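Local atomic coordinates of inositol dehydrogenase (Lactobacillus casei, PDB entry 4MKX), a protein that probably oxidises scyllo-inositol as an NAD-dependent sugar alcohol dehydrogenase of the Gfo/Idh/MocA family. Residues I162-M176 / D243-A255. Numbering follows the deposited sequence.
Sequences ITLIRSYSIDPAAGM and DKTMAILVAGRNA
Tyr168 and Val250 are paired on adjacent strands that run 9° from parallel, their axes 4.6 Å apart at closest approach, with both side chains on the same face of the sheet. The two side chains lie alongside one another: Val250 CB sits 3.9 Å from the centroid of the Tyr168 ring, a CH-pi contact over one face but shifted toward the rim, and Val250 CG2 reaches Tyr168 CE1 at 3.4 Å. Arg166 NH1 lies over the centre of the opposite ring face, 3.3 Å above its plane; chi3 of 59° bends the arginine chain away from the partner strand, toward the salt bridges of Arg166 NH2 with Glu262 and Glu264 of its own chain. The ring is thus sandwiched, while its hydroxyl bonds Glu264 of the second subunit. A leucine in place of Tyr168 would probably leave that glutamate without its hydroxyl partner and Arg166 and Val250 without the flat group between them.

Regular pairing underlies this packing. Eight backbone hydrogen bonds alternate without a break from Met246 N to Thr163 O as far as Asp171 N to Gly252 O; Ile248 N to Ile165 O measures 2.8 Å. On the face opposite Tyr168, Ser167 and Ser169 turn their hydroxyls to Asp199, and Leu249 CD2 packs on Ser167 CB.

Beyond Gly252 the pairing shifts by one residue, a beta bulge at Arg253 and Asn254, and two more bonds resume, Ala255 N to Asp171 O and Ala173 N to Ala255 O. Here Asp171, Pro172, Ala173 and Asn254 are partly exposed, while Ala255 stays buried, its CB 3.5 Å from Ile170 CG2. Asp171 OD2 stays 4.5 Å from Arg253 NH1, too far for a salt bridge, and Arg253 pairs with Asp194 instead. A water beside Ala174 N marks the solvent side.

Such a parallel pair inside an otherwise antiparallel sheet, with one face meeting a second subunit, fits the C-terminal domain of the Gfo/Idh/MocA dehydrogenases.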
loop_
_atom_site.group_PDB
_atom_site.type_symbol
_atom_site.label_atom_id
_atom_site.label_comp_id
_atom_site.label_asym_id
_atom_site.label_seq_id
_atom_site.Cartn_x
_atom_site.Cartn_y
_atom_site.Cartn_z
ATOM N N ILE A 162 -22.321 9.135 9.502
ATOM C CA ILE A 162 -21.666 9.447 8.243
ATOM C C ILE A 162 -21.814 10.919 7.899
ATOM O O ILE A 162 -22.906 11.464 7.926
ATOM C CB ILE A 162 -22.262 8.583 7.126
ATOM C CG1 ILE A 162 -21.931 7.119 7.404
ATOM C CG2 ILE A 162 -21.747 9.057 5.764
ATOM C CD1 ILE A 162 -22.612 6.134 6.459
ATOM N N THR A 163 -20.706 11.585 7.595
ATOM C CA THR A 163 -20.767 12.998 7.247
ATOM C C THR A 163 -20.594 13.217 5.742
ATOM O O THR A 163 -21.139 14.149 5.181
ATOM C CB THR A 163 -19.684 13.787 7.966
ATOM O OG1 THR A 163 -18.424 13.415 7.416
ATOM C CG2 THR A 163 -19.679 13.482 9.444
ATOM N N LEU A 164 -19.821 12.358 5.085
ATOM C CA LEU A 164 -19.572 12.546 3.661
ATOM C C LEU A 164 -19.329 11.200 2.992
ATOM O O LEU A 164 -18.637 10.344 3.535
ATOM C CB LEU A 164 -18.348 13.452 3.447
ATOM C CG LEU A 164 -18.009 13.852 2.001
ATOM C CD1 LEU A 164 -17.378 15.227 2.015
ATOM C CD2 LEU A 164 -17.041 12.869 1.359
ATOM N N ILE A 165 -19.903 11.025 1.809
ATOM C CA ILE A 165 -19.569 9.864 1.004
ATOM C C ILE A 165 -19.071 10.341 -0.354
ATOM O O ILE A 165 -19.683 11.193 -0.979
ATOM C CB ILE A 165 -20.773 8.930 0.826
ATOM C CG1 ILE A 165 -21.138 8.315 2.168
ATOM C CG2 ILE A 165 -20.413 7.802 -0.136
ATOM C CD1 ILE A 165 -22.292 7.324 2.079
ATOM N N ARG A 166 -17.935 9.799 -0.791
ATOM C CA ARG A 166 -17.404 10.102 -2.116
ATOM C C ARG A 166 -17.401 8.788 -2.877
ATOM O O ARG A 166 -16.892 7.790 -2.383
ATOM C CB ARG A 166 -15.972 10.638 -2.030
ATOM C CG ARG A 166 -15.325 10.805 -3.403
ATOM C CD ARG A 166 -13.880 11.377 -3.333
ATOM N NE ARG A 166 -12.961 10.545 -2.558
ATOM C CZ ARG A 166 -12.294 9.507 -3.046
ATOM N NH1 ARG A 166 -12.459 9.154 -4.316
ATOM N NH2 ARG A 166 -11.483 8.801 -2.267
ATOM N N SER A 167 -18.003 8.769 -4.054
ATOM C CA SER A 167 -17.986 7.548 -4.849
ATOM C C SER A 167 -17.608 7.834 -6.295
ATOM O O SER A 167 -18.100 8.788 -6.906
ATOM C CB SER A 167 -19.339 6.821 -4.740
ATOM O OG SER A 167 -19.170 5.429 -4.969
ATOM N N TYR A 168 -16.691 7.027 -6.828
ATOM C CA TYR A 168 -16.221 7.183 -8.191
ATOM C C TYR A 168 -16.580 5.933 -8.957
ATOM O O TYR A 168 -16.347 4.823 -8.473
ATOM C CB TYR A 168 -14.692 7.247 -8.209
ATOM C CG TYR A 168 -14.041 8.559 -7.839
ATOM C CD1 TYR A 168 -14.729 9.578 -7.186
ATOM C CD2 TYR A 168 -12.711 8.766 -8.146
ATOM C CE1 TYR A 168 -14.090 10.780 -6.863
ATOM C CE2 TYR A 168 -12.067 9.944 -7.820
ATOM C CZ TYR A 168 -12.750 10.944 -7.191
ATOM O OH TYR A 168 -12.085 12.110 -6.897
ATOM N N SER A 169 -17.115 6.105 -10.159
ATOM C CA SER A 169 -17.282 4.998 -11.101
ATOM C C SER A 169 -16.713 5.446 -12.438
ATOM O O SER A 169 -17.313 6.275 -13.125
ATOM C CB SER A 169 -18.761 4.631 -11.271
ATOM O OG SER A 169 -19.283 4.101 -10.065
ATOM N N ILE A 170 -15.556 4.912 -12.815
ATOM C CA ILE A 170 -14.904 5.341 -14.056
ATOM C C ILE A 170 -14.556 4.127 -14.932
ATOM O O ILE A 170 -13.755 3.280 -14.544
ATOM C CB ILE A 170 -13.628 6.154 -13.781
ATOM C CG1 ILE A 170 -13.869 7.212 -12.690
ATOM C CG2 ILE A 170 -13.155 6.849 -15.062
ATOM C CD1 ILE A 170 -12.596 8.001 -12.326
ATOM N N ASP A 171 -15.171 4.054 -16.109
ATOM C CA ASP A 171 -14.933 2.950 -17.036
ATOM C C ASP A 171 -13.576 3.114 -17.683
ATOM O O ASP A 171 -13.075 4.231 -17.810
ATOM C CB ASP A 171 -16.011 2.917 -18.131
ATOM C CG ASP A 171 -17.168 1.991 -17.801
ATOM O OD1 ASP A 171 -17.061 1.176 -16.862
ATOM O OD2 ASP A 171 -18.194 2.073 -18.505
ATOM N N PRO A 172 -12.969 1.999 -18.100
ATOM C CA PRO A 172 -11.632 2.042 -18.699
ATOM C C PRO A 172 -11.603 2.727 -20.058
ATOM O O PRO A 172 -12.553 2.615 -20.837
ATOM C CB PRO A 172 -11.276 0.560 -18.857
ATOM C CG PRO A 172 -12.579 -0.146 -18.910
ATOM C CD PRO A 172 -13.481 0.618 -17.991
ATOM N N ALA A 173 -10.497 3.418 -20.328
ATOM C CA ALA A 173 -10.281 4.115 -21.590
ATOM C C ALA A 173 -10.409 3.161 -22.771
ATOM O O ALA A 173 -10.765 3.577 -23.871
ATOM C CB ALA A 173 -8.906 4.766 -21.587
ATOM N N ALA A 174 -10.121 1.882 -22.528
ATOM C CA ALA A 174 -10.206 0.839 -23.550
ATOM C C ALA A 174 -11.572 0.741 -24.222
ATOM O O ALA A 174 -11.693 0.154 -25.299
ATOM C CB ALA A 174 -9.811 -0.520 -22.965
ATOM N N GLY A 175 -12.604 1.303 -23.599
ATOM C CA GLY A 175 -13.939 1.249 -24.164
ATOM C C GLY A 175 -14.405 2.552 -24.793
ATOM O O GLY A 175 -15.520 2.629 -25.307
ATOM N N MET A 176 -13.557 3.577 -24.753
ATOM C CA MET A 176 -13.927 4.896 -25.273
ATOM C C MET A 176 -14.226 4.918 -26.773
ATOM O O MET A 176 -15.193 5.541 -27.208
ATOM C CB MET A 176 -12.836 5.927 -24.972
ATOM C CG MET A 176 -12.973 6.645 -23.643
ATOM S SD MET A 176 -14.614 7.340 -23.386
ATOM C CE MET A 176 -14.844 8.334 -24.861
ATOM N N ASP A 243 -30.439 15.409 5.603
ATOM C CA ASP A 243 -29.980 15.824 6.924
ATOM C C ASP A 243 -28.690 16.635 6.836
ATOM O O ASP A 243 -27.967 16.769 7.821
ATOM C CB ASP A 243 -29.745 14.611 7.814
ATOM C CG ASP A 243 -28.629 13.735 7.302
ATOM O OD1 ASP A 243 -28.567 13.551 6.063
ATOM O OD2 ASP A 243 -27.825 13.250 8.128
ATOM N N LYS A 244 -28.440 17.172 5.644
ATOM C CA LYS A 244 -27.266 17.991 5.338
ATOM C C LYS A 244 -25.997 17.148 5.193
ATOM O O LYS A 244 -24.892 17.684 5.256
ATOM C CB LYS A 244 -27.069 19.114 6.360
ATOM C CG LYS A 244 -28.289 20.019 6.534
ATOM C CD LYS A 244 -28.496 20.897 5.322
ATOM C CE LYS A 244 -29.538 21.981 5.585
ATOM N NZ LYS A 244 -30.915 21.495 5.311
ATOM N N THR A 245 -26.179 15.838 4.993
ATOM C CA THR A 245 -25.063 14.931 4.688
ATOM C C THR A 245 -24.539 15.283 3.325
ATOM O O THR A 245 -25.306 15.671 2.439
ATOM C CB THR A 245 -25.516 13.452 4.639
ATOM O OG1 THR A 245 -25.931 13.047 5.938
ATOM C CG2 THR A 245 -24.378 12.532 4.174
ATOM N N MET A 246 -23.239 15.111 3.127
ATOM C CA MET A 246 -22.663 15.514 1.866
ATOM C C MET A 246 -22.289 14.293 1.061
ATOM O O MET A 246 -21.895 13.283 1.618
ATOM C CB MET A 246 -21.433 16.372 2.132
ATOM C CG MET A 246 -21.772 17.604 2.936
ATOM S SD MET A 246 -20.325 18.539 3.420
ATOM C CE MET A 246 -19.682 17.550 4.738
ATOM N N ALA A 247 -22.411 14.402 -0.252
ATOM C CA ALA A 247 -21.927 13.336 -1.123
ATOM C C ALA A 247 -21.275 13.924 -2.354
ATOM O O ALA A 247 -21.674 14.968 -2.852
ATOM C CB ALA A 247 -23.051 12.381 -1.517
ATOM N N ILE A 248 -20.241 13.240 -2.824
ATOM C CA ILE A 248 -19.502 13.658 -4.000
ATOM C C ILE A 248 -19.491 12.491 -4.964
ATOM O O ILE A 248 -19.208 11.360 -4.561
ATOM C CB ILE A 248 -18.048 13.984 -3.623
ATOM C CG1 ILE A 248 -18.014 15.191 -2.688
ATOM C CG2 ILE A 248 -17.218 14.265 -4.869
ATOM C CD1 ILE A 248 -16.657 15.485 -2.139
ATOM N N LEU A 249 -19.824 12.743 -6.227
ATOM C CA LEU A 249 -19.753 11.691 -7.239
ATOM C C LEU A 249 -18.794 12.083 -8.343
ATOM O O LEU A 249 -18.722 13.242 -8.715
ATOM C CB LEU A 249 -21.121 11.457 -7.877
ATOM C CG LEU A 249 -22.240 10.935 -6.998
ATOM C CD1 LEU A 249 -23.468 10.675 -7.866
ATOM C CD2 LEU A 249 -21.795 9.670 -6.292
ATOM N N VAL A 250 -18.064 11.111 -8.873
ATOM C CA VAL A 250 -17.360 11.322 -10.133
ATOM C C VAL A 250 -17.691 10.131 -11.015
ATOM O O VAL A 250 -17.692 8.992 -10.555
ATOM C CB VAL A 250 -15.836 11.450 -9.960
ATOM C CG1 VAL A 250 -15.159 11.426 -11.327
ATOM C CG2 VAL A 250 -15.482 12.741 -9.248
ATOM N N ALA A 251 -18.031 10.404 -12.269
ATOM C CA ALA A 251 -18.339 9.354 -13.233
ATOM C C ALA A 251 -17.511 9.637 -14.464
ATOM O O ALA A 251 -17.280 10.788 -14.822
ATOM C CB ALA A 251 -19.811 9.350 -13.582
ATOM N N GLY A 252 -17.054 8.589 -15.125
ATOM C CA GLY A 252 -16.235 8.815 -16.281
ATOM C C GLY A 252 -16.155 7.590 -17.144
ATOM O O GLY A 252 -16.565 6.500 -16.741
ATOM N N ARG A 253 -15.613 7.783 -18.337
ATOM C CA ARG A 253 -15.482 6.695 -19.284
ATOM C C ARG A 253 -14.050 6.558 -19.761
ATOM O O ARG A 253 -13.773 5.790 -20.683
ATOM C CB ARG A 253 -16.408 6.946 -20.469
ATOM C CG ARG A 253 -17.831 7.266 -20.070
ATOM C CD ARG A 253 -18.709 7.426 -21.294
ATOM N NE ARG A 253 -20.121 7.579 -20.951
ATOM C CZ ARG A 253 -20.932 6.566 -20.649
ATOM N NH1 ARG A 253 -20.473 5.321 -20.630
ATOM N NH2 ARG A 253 -22.204 6.806 -20.360
ATOM N N ASN A 254 -13.132 7.280 -19.124
ATOM C CA ASN A 254 -11.765 7.348 -19.634
ATOM C C ASN A 254 -10.657 7.144 -18.592
ATOM O O ASN A 254 -9.726 7.945 -18.509
ATOM C CB ASN A 254 -11.562 8.689 -20.352
ATOM C CG ASN A 254 -10.354 8.687 -21.273
ATOM O OD1 ASN A 254 -10.026 7.666 -21.876
ATOM N ND2 ASN A 254 -9.686 9.834 -21.381
ATOM N N ALA A 255 -10.750 6.081 -17.799
ATOM C CA ALA A 255 -9.693 5.780 -16.829
ATOM C C ALA A 255 -8.561 5.013 -17.497
ATOM O O ALA A 255 -8.775 3.948 -18.072
ATOM C CB ALA A 255 -10.244 4.971 -15.643
HETATM O O HOH W 1 -8.057 1.308 -20.200
#